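Protein K7 (Vaccinia virus WR, PDB 3JRV) binds the host RNA helicase DDX3 as a Bcl-2-like virulence factor, blocking IRF3 activation, and also targets TRAF6 and IRAK2 to prevent NF-kappa-B activation. Local coordinates at residues Asp31-Trp36 against Lys55-Phe60; Thr35-Val40 against Ile104-Thr109; Glu110-Lys115 against Glu119-Ser124. All blocks are in the same frame, centred on the assembly; numbering follows the deposited sequence.

Interaction 1 of 3, residues Asp31-Trp36 against Lys55-Phe60; sequences DEYITW and KELMKF
Tyr33 is the bump of this contact. Its ring projects from helix 26-42 into the hollow between the side chains of Leu57 and Met58, on helix 52-58. Leu57 lies over one face of the ring. Its CB sits 3.7 Å from the centroid of the Tyr33 ring and 10° off the normal, a CH-pi contact. Its CD1 is 3.6 Å from Tyr33 CG, so the leucine runs back along the ring toward its root while the ring runs out over the leucine. Met58, a selenomethionine here, closes the hollow at the rim: its CG lies 3.8 Å from Tyr33 CE1, near the ring plane. The Tyr33 ring stands with CG anti to the backbone N (chi1 165°), which carries the hydroxyl across to the other backbone, where Tyr33 OH lies 3.3 Å from Met58 CA. The Met58 chain bends at chi3, and its SE comes to the rim of the Trp36 indole, 4.0 Å from CZ3. This is a Met-aromatic contact made at the ring edge, the two side chains crossing at about a right angle. Tyr54 adds edge-to-face contacts to both Tyr33 and Trp36. The whole belongs to the core of the all-helical Bcl-2-like fold, where helix 52-58 packs on helix 26-42. The polar end of Tyr33 is well provided for. Arg37 NH1 hydrogen-bonds to OH, and a water in the ring plane accepts from Tyr33 OH at 2.7 Å. The same water donates to Leu57 O at 2.8 Å. The chemistry is therefore mixed: apolar atoms fill the hollow, while the water links the phenol to a backbone carbonyl of the short helix. That bridge and the arginine together hold the hydroxyl and probably favour one position for the ring.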
loop_
_atom_site.group_PDB
_atom_site.type_symbol
_atom_site.label_atom_id
_atom_site.label_comp_id
_atom_site.label_asym_id
_atom_site.label_seq_id
_atom_site.Cartn_x
_atom_site.Cartn_y
_atom_site.Cartn_z
ATOM N N ASP A 31 0.396 1.496 -5.862
ATOM C CA ASP A 31 1.852 1.655 -5.899
ATOM C C ASP A 31 2.213 2.983 -5.217
ATOM O O ASP A 31 3.071 3.031 -4.326
ATOM C CB ASP A 31 2.289 1.721 -7.367
ATOM C CG ASP A 31 3.785 1.761 -7.551
ATOM O OD1 ASP A 31 4.520 1.552 -6.547
ATOM O OD2 ASP A 31 4.233 1.978 -8.722
ATOM N N GLU A 32 1.565 4.074 -5.641
ATOM C CA GLU A 32 1.898 5.390 -5.080
ATOM C C GLU A 32 1.639 5.445 -3.576
ATOM O O GLU A 32 2.401 6.078 -2.827
ATOM C CB GLU A 32 1.120 6.494 -5.831
ATOM C CG GLU A 32 1.202 7.842 -5.288
ATOM C CD GLU A 32 0.293 8.754 -6.082
ATOM O OE1 GLU A 32 0.557 8.946 -7.311
ATOM O OE2 GLU A 32 -0.708 9.189 -5.464
ATOM N N TYR A 33 0.471 4.947 -3.158
ATOM C CA TYR A 33 0.038 5.016 -1.784
ATOM C C TYR A 33 1.070 4.265 -0.901
ATOM O O TYR A 33 1.417 4.749 0.207
ATOM C CB TYR A 33 -1.370 4.404 -1.674
ATOM C CG TYR A 33 -1.745 4.112 -0.242
ATOM C CD1 TYR A 33 -2.010 5.141 0.656
ATOM C CD2 TYR A 33 -1.745 2.793 0.225
ATOM C CE1 TYR A 33 -2.265 4.879 2.048
ATOM C CE2 TYR A 33 -2.037 2.493 1.536
ATOM C CZ TYR A 33 -2.245 3.532 2.476
ATOM O OH TYR A 33 -2.533 3.271 3.805
ATOM N N ILE A 34 1.495 3.067 -1.322
ATOM C CA ILE A 34 2.463 2.323 -0.510
ATOM C C ILE A 34 3.780 3.119 -0.401
ATOM O O ILE A 34 4.396 3.207 0.693
ATOM C CB ILE A 34 2.704 0.909 -1.117
ATOM C CG1 ILE A 34 1.402 0.070 -0.999
ATOM C CG2 ILE A 34 3.943 0.251 -0.452
ATOM C CD1 ILE A 34 0.856 -0.062 0.435
ATOM N N THR A 35 4.179 3.769 -1.488
ATOM C CA THR A 35 5.351 4.671 -1.384
ATOM C C THR A 35 5.098 5.854 -0.434
ATOM O O THR A 35 5.913 6.191 0.431
ATOM C CB THR A 35 5.713 5.214 -2.752
ATOM O OG1 THR A 35 6.152 4.128 -3.569
ATOM C CG2 THR A 35 6.793 6.318 -2.620
ATOM N N TRP A 36 3.915 6.451 -0.522
ATOM C CA TRP A 36 3.584 7.590 0.310
ATOM C C TRP A 36 3.682 7.248 1.816
ATOM O O TRP A 36 4.116 8.084 2.610
ATOM C CB TRP A 36 2.175 8.086 -0.070
ATOM C CG TRP A 36 1.741 9.297 0.725
ATOM C CD1 TRP A 36 2.025 10.631 0.436
ATOM C CD2 TRP A 36 0.855 9.320 1.850
ATOM N NE1 TRP A 36 1.401 11.458 1.345
ATOM C CE2 TRP A 36 0.667 10.683 2.217
ATOM C CE3 TRP A 36 0.163 8.315 2.566
ATOM C CZ2 TRP A 36 -0.171 11.065 3.281
ATOM C CZ3 TRP A 36 -0.665 8.695 3.639
ATOM C CH2 TRP A 36 -0.830 10.063 3.980
ATOM N N LYS A 55 -7.382 8.171 2.804
ATOM C CA LYS A 55 -7.928 7.823 4.145
ATOM C C LYS A 55 -8.602 6.443 4.090
ATOM O O LYS A 55 -8.457 5.651 5.022
ATOM C CB LYS A 55 -8.877 8.921 4.651
ATOM C CG LYS A 55 -8.077 10.141 5.142
ATOM C CD LYS A 55 -8.987 11.244 5.622
ATOM C CE LYS A 55 -8.169 12.458 6.018
ATOM N NZ LYS A 55 -9.051 13.642 5.917
ATOM N N GLU A 56 -9.348 6.151 3.007
ATOM C CA GLU A 56 -9.956 4.824 2.898
ATOM C C GLU A 56 -8.906 3.727 2.852
ATOM O O GLU A 56 -9.068 2.682 3.510
ATOM C CB GLU A 56 -10.828 4.696 1.643
ATOM C CG GLU A 56 -12.280 5.080 1.784
ATOM C CD GLU A 56 -12.990 4.652 3.070
ATOM O OE1 GLU A 56 -13.157 3.452 3.456
ATOM O OE2 GLU A 56 -13.561 5.580 3.629
ATOM N N LEU A 57 -7.833 3.943 2.083
ATOM C CA LEU A 57 -6.740 2.949 2.017
ATOM C C LEU A 57 -6.092 2.793 3.385
ATOM O O LEU A 57 -5.726 1.654 3.756
ATOM C CB LEU A 57 -5.678 3.317 0.954
ATOM C CG LEU A 57 -6.289 3.400 -0.470
ATOM C CD1 LEU A 57 -5.154 3.859 -1.425
ATOM C CD2 LEU A 57 -6.781 2.036 -0.872
HETATM N N MSE A 58 -5.974 3.891 4.143
HETATM C CA MSE A 58 -5.318 3.797 5.457
HETATM C C MSE A 58 -6.104 2.906 6.418
HETATM O O MSE A 58 -5.520 2.320 7.347
HETATM C CB MSE A 58 -5.145 5.209 6.048
HETATM C CG MSE A 58 -4.127 5.920 5.211
HETATM SE SE MSE A 58 -4.002 7.820 5.619
HETATM C CE MSE A 58 -2.906 7.465 7.084
ATOM N N LYS A 59 -7.432 2.844 6.237
ATOM C CA LYS A 59 -8.244 1.920 7.052
ATOM C C LYS A 59 -7.878 0.439 6.873
ATOM O O LYS A 59 -8.223 -0.393 7.731
ATOM C CB LYS A 59 -9.741 2.104 6.769
ATOM C CG LYS A 59 -10.210 3.471 7.259
ATOM C CD LYS A 59 -11.667 3.735 6.914
ATOM C CE LYS A 59 -12.022 5.203 7.002
ATOM N NZ LYS A 59 -13.489 5.307 6.735
ATOM N N PHE A 60 -7.158 0.119 5.813
ATOM C CA PHE A 60 -6.736 -1.278 5.585
ATOM C C PHE A 60 -5.653 -1.663 6.618
ATOM O O PHE A 60 -5.411 -2.857 6.820
ATOM C CB PHE A 60 -6.206 -1.518 4.179
ATOM C CG PHE A 60 -7.253 -1.374 3.088
ATOM C CD1 PHE A 60 -8.617 -1.252 3.403
ATOM C CD2 PHE A 60 -6.838 -1.341 1.767
ATOM C CE1 PHE A 60 -9.599 -1.146 2.384
ATOM C CE2 PHE A 60 -7.759 -1.187 0.726
ATOM C CZ PHE A 60 -9.162 -1.119 1.044
HETATM O O HOH W 1 -3.180 0.784 4.532
#

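Interaction 2 of 3, residues Thr35-Val40 against Ile104-Thr109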
loop_
_atom_site.group_PDB
_atom_site.type_symbol
_atom_site.label_atom_id
_atom_site.label_comp_id
_atom_site.label_asym_id
_atom_site.label_seq_id
_atom_site.Cartn_x
_atom_site.Cartn_y
_atom_site.Cartn_z
ATOM N N THR A 35 4.179 3.769 -1.488
ATOM C CA THR A 35 5.351 4.671 -1.384
ATOM C C THR A 35 5.098 5.854 -0.434
ATOM O O THR A 35 5.913 6.191 0.431
ATOM C CB THR A 35 5.713 5.214 -2.752
ATOM O OG1 THR A 35 6.152 4.128 -3.569
ATOM C CG2 THR A 35 6.793 6.318 -2.620
ATOM N N TRP A 36 3.915 6.451 -0.522
ATOM C CA TRP A 36 3.584 7.590 0.310
ATOM C C TRP A 36 3.682 7.248 1.816
ATOM O O TRP A 36 4.116 8.084 2.610
ATOM C CB TRP A 36 2.175 8.086 -0.070
ATOM C CG TRP A 36 1.741 9.297 0.725
ATOM C CD1 TRP A 36 2.025 10.631 0.436
ATOM C CD2 TRP A 36 0.855 9.320 1.850
ATOM N NE1 TRP A 36 1.401 11.458 1.345
ATOM C CE2 TRP A 36 0.667 10.683 2.217
ATOM C CE3 TRP A 36 0.163 8.315 2.566
ATOM C CZ2 TRP A 36 -0.171 11.065 3.281
ATOM C CZ3 TRP A 36 -0.665 8.695 3.639
ATOM C CH2 TRP A 36 -0.830 10.063 3.980
ATOM N N ARG A 37 3.253 6.049 2.235
ATOM C CA ARG A 37 3.301 5.719 3.678
ATOM C C ARG A 37 4.768 5.703 4.179
ATOM O O ARG A 37 4.996 5.869 5.367
ATOM C CB ARG A 37 2.652 4.337 3.939
ATOM C CG ARG A 37 1.095 4.412 3.702
ATOM C CD ARG A 37 0.393 5.335 4.730
ATOM N NE ARG A 37 0.605 4.891 6.117
ATOM C CZ ARG A 37 -0.140 3.986 6.769
ATOM N NH1 ARG A 37 -1.133 3.335 6.158
ATOM N NH2 ARG A 37 0.174 3.648 8.027
ATOM N N ASN A 38 5.729 5.469 3.289
ATOM C CA ASN A 38 7.181 5.612 3.640
ATOM C C ASN A 38 7.604 7.080 3.577
ATOM O O ASN A 38 8.202 7.631 4.518
ATOM C CB ASN A 38 8.014 4.786 2.652
ATOM C CG ASN A 38 9.498 4.914 2.911
ATOM O OD1 ASN A 38 10.178 5.734 2.269
ATOM N ND2 ASN A 38 10.009 4.120 3.825
ATOM N N HIS A 39 7.308 7.696 2.442
ATOM C CA HIS A 39 7.751 9.065 2.147
ATOM C C HIS A 39 7.287 10.075 3.179
ATOM O O HIS A 39 8.043 10.989 3.547
ATOM C CB HIS A 39 7.224 9.434 0.755
ATOM C CG HIS A 39 7.775 10.716 0.211
ATOM N ND1 HIS A 39 7.210 11.938 0.495
ATOM C CD2 HIS A 39 8.746 10.943 -0.711
ATOM C CE1 HIS A 39 7.852 12.877 -0.186
ATOM N NE2 HIS A 39 8.748 12.292 -0.966
ATOM N N VAL A 40 6.039 9.945 3.641
ATOM C CA VAL A 40 5.449 10.903 4.566
ATOM C C VAL A 40 6.204 10.879 5.895
ATOM O O VAL A 40 6.326 11.914 6.544
ATOM C CB VAL A 40 3.900 10.607 4.740
ATOM C CG1 VAL A 40 3.707 9.372 5.621
ATOM C CG2 VAL A 40 3.167 11.832 5.293
ATOM N N ILE A 104 -0.688 -4.579 5.105
ATOM C CA ILE A 104 0.636 -5.081 5.519
ATOM C C ILE A 104 1.736 -4.377 4.761
ATOM O O ILE A 104 2.744 -3.991 5.360
ATOM C CB ILE A 104 0.750 -6.666 5.364
ATOM C CG1 ILE A 104 -0.073 -7.299 6.469
ATOM C CG2 ILE A 104 2.235 -7.089 5.384
ATOM C CD1 ILE A 104 0.698 -7.377 7.780
ATOM N N CYS A 105 1.539 -4.199 3.451
ATOM C CA CYS A 105 2.543 -3.484 2.662
ATOM C C CYS A 105 2.718 -2.072 3.224
ATOM O O CYS A 105 3.863 -1.586 3.313
ATOM C CB CYS A 105 2.152 -3.425 1.191
ATOM S SG CYS A 105 2.327 -5.005 0.379
ATOM N N ALA A 106 1.613 -1.402 3.569
ATOM C CA ALA A 106 1.705 -0.032 4.123
ATOM C C ALA A 106 2.441 -0.068 5.462
ATOM O O ALA A 106 3.244 0.832 5.766
ATOM C CB ALA A 106 0.320 0.565 4.322
ATOM N N LYS A 107 2.122 -1.052 6.306
ATOM C CA LYS A 107 2.818 -1.148 7.602
ATOM C C LYS A 107 4.304 -1.333 7.389
ATOM O O LYS A 107 5.106 -0.784 8.179
ATOM C CB LYS A 107 2.225 -2.252 8.489
ATOM C CG LYS A 107 0.847 -1.853 9.009
ATOM C CD LYS A 107 0.884 -0.914 10.215
ATOM C CE LYS A 107 0.648 -1.670 11.523
ATOM N NZ LYS A 107 -0.183 -0.863 12.479
ATOM N N ILE A 108 4.688 -2.137 6.402
ATOM C CA ILE A 108 6.105 -2.422 6.178
ATOM C C ILE A 108 6.808 -1.124 5.721
ATOM O O ILE A 108 7.853 -0.772 6.256
ATOM C CB ILE A 108 6.304 -3.491 5.114
ATOM C CG1 ILE A 108 5.844 -4.851 5.675
ATOM C CG2 ILE A 108 7.768 -3.545 4.645
ATOM C CD1 ILE A 108 5.612 -5.866 4.583
ATOM N N THR A 109 6.271 -0.444 4.704
ATOM C CA THR A 109 6.988 0.743 4.218
ATOM C C THR A 109 6.952 1.895 5.238
ATOM O O THR A 109 7.918 2.668 5.333
ATOM C CB THR A 109 6.503 1.203 2.843
ATOM O OG1 THR A 109 5.162 1.706 2.956
ATOM C CG2 THR A 109 6.579 0.025 1.869
#
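Segments 35-40 and 104-109 run nearly parallel, their axes 25° apart in direction and 8.0 Å apart at closest. This is parallel helix packing inside the Bcl-2-like helical bundle, between helices 26-42 and 95-114. The CA atoms of Asn38 and Thr109 are 4.9 Å apart, and Arg37 pairs with Ala106. Ala106 and Thr109 face the partner helix. Arg37 crosses the gap beside Ala106. Bends at chi2 and chi3 curl the chain so that NH1 comes down beside the Ala106 methyl. Arg37 NH1 is 3.6 Å from Ala106 CB, and CG of the arginine lies against the same methyl. The charged end is gripped by residues outside the two segments: NH1 bonds to Tyr33 OH, and NH2 forms salt bridges with Asp61 and Glu110. Two acids on one buried guanidinium probably balance its charge and fix its rotation. Thr109 fits between Arg37 and Asn38. With chi1 at 68° the Thr109 hydroxyl is turned toward the other helix, where OG1 hydrogen-bonds to Ile34 O. The OG1 of Thr109 also packs against Arg37 CB at 3.8 Å, and its CB meets the CB of Asn38 at 3.9 Å. Aromatic packing from the bound DDX3 peptide reaches Thr35, Asn38, Cys105 and Thr109, so this helix pair forms part of the peptide-binding surface. The Asn38 amide is held at each end. OD1 takes a bond from Tyr7 OH, and ND2 gives one to Ile117 O. The other ND2 bond crosses between the helices: Asn38 ND2 donates to Thr109 O over 3.0 Å, nearly straight at 163°, with the acceptor close to the plane of the amide.

Interaction 3 of 3, residues Glu110-Lys115 against Glu119-Ser124; sequences EHWGYK and ESRFQS
The last turns of helix 95-114 face a loop that comes back past them, with the CA atoms of Trp112 and Arg121 8.5 Å apart. Trp112 carries the contact from the helix. Its CG is anti to the carbonyl carbon (chi1 -75°), and the indole reaches out to the loop. Arg121 lays the start of its side chain over one face of that indole. Arg121 CB stands 3.7 Å from the centroid of the six-membered ring of Trp112, a CH-pi contact, and Arg121 CG lies 3.9 Å from CE2 of Trp112. The guanidinium swings on, but Arg121 CZ stays 5.3 Å from the centroid of the Trp112 five-membered ring, so any cation-pi attraction is weak. Arg121 to Ser124 form a type II beta turn. Ser124 OG hydrogen-bonds to Arg121 O over 2.7 Å, a side-chain link across the turn. Ser124 OG also approaches the indole obliquely, 3.5 Å from Trp112 CH2. Phe122 and Gln123, at the middle of the turn, meet the bound DDX3 peptide. Met80 packs on both Trp112 and Ser124. Trp112 NE1 is buried with no hydrogen-bond partner in the model.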
loop_
_atom_site.group_PDB
_atom_site.type_symbol
_atom_site.label_atom_id
_atom_site.label_comp_id
_atom_site.label_asym_id
_atom_site.label_seq_id
_atom_site.Cartn_x
_atom_site.Cartn_y
_atom_site.Cartn_z
ATOM N N GLU A 110 5.894 2.013 6.035
ATOM C CA GLU A 110 5.860 2.969 7.152
ATOM C C GLU A 110 6.942 2.605 8.181
ATOM O O GLU A 110 7.687 3.481 8.653
ATOM C CB GLU A 110 4.505 2.902 7.847
ATOM C CG GLU A 110 4.474 3.719 9.103
ATOM C CD GLU A 110 3.114 3.735 9.727
ATOM O OE1 GLU A 110 2.748 2.721 10.351
ATOM O OE2 GLU A 110 2.427 4.768 9.593
ATOM N N HIS A 111 7.049 1.309 8.486
ATOM C CA HIS A 111 7.997 0.854 9.508
ATOM C C HIS A 111 9.416 1.218 9.044
ATOM O O HIS A 111 10.242 1.713 9.842
ATOM C CB HIS A 111 7.866 -0.669 9.725
ATOM C CG HIS A 111 8.869 -1.212 10.694
ATOM N ND1 HIS A 111 8.765 -0.984 12.048
ATOM C CD2 HIS A 111 10.029 -1.886 10.512
ATOM C CE1 HIS A 111 9.820 -1.491 12.664
ATOM N NE2 HIS A 111 10.604 -2.047 11.756
ATOM N N TRP A 112 9.706 0.938 7.771
ATOM C CA TRP A 112 10.999 1.289 7.183
ATOM C C TRP A 112 11.227 2.795 7.405
ATOM O O TRP A 112 12.293 3.218 7.871
ATOM C CB TRP A 112 11.071 0.921 5.699
ATOM C CG TRP A 112 11.233 -0.511 5.478
ATOM C CD1 TRP A 112 11.835 -1.402 6.344
ATOM C CD2 TRP A 112 10.926 -1.261 4.288
ATOM N NE1 TRP A 112 11.903 -2.645 5.767
ATOM C CE2 TRP A 112 11.321 -2.599 4.526
ATOM C CE3 TRP A 112 10.346 -0.935 3.063
ATOM C CZ2 TRP A 112 11.138 -3.614 3.582
ATOM C CZ3 TRP A 112 10.154 -1.951 2.115
ATOM C CH2 TRP A 112 10.569 -3.269 2.386
ATOM N N GLY A 113 10.220 3.629 7.143
ATOM C CA GLY A 113 10.433 5.068 7.329
ATOM C C GLY A 113 10.760 5.425 8.782
ATOM O O GLY A 113 11.591 6.325 9.046
ATOM N N TYR A 114 10.099 4.764 9.741
ATOM C CA TYR A 114 10.392 5.006 11.158
ATOM C C TYR A 114 11.849 4.667 11.454
ATOM O O TYR A 114 12.413 5.252 12.376
ATOM C CB TYR A 114 9.498 4.182 12.104
ATOM C CG TYR A 114 8.170 4.842 12.447
ATOM C CD1 TYR A 114 7.201 5.098 11.474
ATOM C CD2 TYR A 114 7.910 5.283 13.748
ATOM C CE1 TYR A 114 5.969 5.647 11.824
ATOM C CE2 TYR A 114 6.722 5.933 14.083
ATOM C CZ TYR A 114 5.752 6.117 13.111
ATOM O OH TYR A 114 4.522 6.656 13.486
ATOM N N LYS A 115 12.412 3.693 10.727
ATOM C CA LYS A 115 13.790 3.208 10.936
ATOM C C LYS A 115 14.806 3.900 10.020
ATOM O O LYS A 115 15.948 3.425 9.877
ATOM C CB LYS A 115 13.862 1.689 10.685
ATOM C CG LYS A 115 13.075 0.863 11.687
ATOM C CD LYS A 115 13.379 1.202 13.144
ATOM C CE LYS A 115 12.456 0.429 14.068
ATOM N NZ LYS A 115 13.122 0.097 15.366
ATOM N N GLU A 119 15.133 4.198 0.188
ATOM C CA GLU A 119 15.533 3.808 -1.149
ATOM C C GLU A 119 16.238 2.455 -1.234
ATOM O O GLU A 119 16.186 1.801 -2.273
ATOM C CB GLU A 119 16.419 4.906 -1.763
ATOM C CG GLU A 119 15.734 6.253 -1.649
ATOM C CD GLU A 119 16.497 7.342 -2.367
ATOM O OE1 GLU A 119 16.898 7.100 -3.517
ATOM O OE2 GLU A 119 16.689 8.404 -1.757
ATOM N N SER A 120 16.881 2.035 -0.149
ATOM C CA SER A 120 17.625 0.779 -0.167
ATOM C C SER A 120 16.678 -0.419 -0.271
ATOM O O SER A 120 17.116 -1.520 -0.621
ATOM C CB SER A 120 18.523 0.644 1.080
ATOM O OG SER A 120 17.699 0.416 2.215
ATOM N N ARG A 121 15.377 -0.191 -0.067
ATOM C CA ARG A 121 14.373 -1.284 -0.168
ATOM C C ARG A 121 13.368 -1.073 -1.283
ATOM O O ARG A 121 12.333 -1.806 -1.379
ATOM C CB ARG A 121 13.602 -1.438 1.158
ATOM C CG ARG A 121 14.498 -1.727 2.351
ATOM C CD ARG A 121 15.136 -3.089 2.288
ATOM N NE ARG A 121 15.502 -3.483 3.647
ATOM C CZ ARG A 121 16.518 -2.958 4.332
ATOM N NH1 ARG A 121 17.332 -2.064 3.762
ATOM N NH2 ARG A 121 16.750 -3.351 5.582
ATOM N N PHE A 122 13.671 -0.130 -2.169
ATOM C CA PHE A 122 12.852 -0.054 -3.386
ATOM C C PHE A 122 12.886 -1.400 -4.129
ATOM O O PHE A 122 13.894 -2.156 -4.109
ATOM C CB PHE A 122 13.357 1.032 -4.340
ATOM C CG PHE A 122 13.138 2.454 -3.878
ATOM C CD1 PHE A 122 12.157 2.795 -2.948
ATOM C CD2 PHE A 122 13.839 3.473 -4.522
ATOM C CE1 PHE A 122 11.925 4.134 -2.602
ATOM C CE2 PHE A 122 13.605 4.823 -4.190
ATOM C CZ PHE A 122 12.653 5.159 -3.242
ATOM N N GLN A 123 11.776 -1.683 -4.810
ATOM C CA GLN A 123 11.642 -2.873 -5.672
ATOM C C GLN A 123 11.835 -4.168 -4.914
ATOM O O GLN A 123 12.438 -5.106 -5.449
ATOM C CB GLN A 123 12.560 -2.789 -6.908
ATOM C CG GLN A 123 12.240 -1.577 -7.796
ATOM C CD GLN A 123 13.204 -1.447 -8.967
ATOM O OE1 GLN A 123 14.361 -1.865 -8.868
ATOM N NE2 GLN A 123 12.769 -0.795 -10.043
ATOM N N SER A 124 11.411 -4.201 -3.651
ATOM C CA SER A 124 11.651 -5.380 -2.834
ATOM C C SER A 124 10.437 -6.151 -2.343
ATOM O O SER A 124 10.598 -7.248 -1.806
ATOM C CB SER A 124 12.583 -5.041 -1.669
ATOM O OG SER A 124 11.874 -4.343 -0.684
#

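How the interactions relate
Interactions 1 and 2 share Thr35 and Trp36 on helix 26-42, and their centres are 7 Å apart. Ile34 fills the join, its CD1 packing 3.7 Å from Cys105 CB. Interaction 2 passes to interaction 3 along helix 95-114, with 8 Å between centres. The salt bridge of Arg37 NH2 with Glu110 OE2, 3.0 Å long, joins these two contacts, and Asn38 ND2 lies 3.9 Å from Trp112 CB. Interactions 1 and 3 do not touch; their nearest atoms are about 6 Å apart. The bound DDX3 peptide reaches all three neighbourhoods. Asp31 forms a salt bridge with a basic side chain of the peptide, while Gln123 hydrogen-bonds to the peptide backbone.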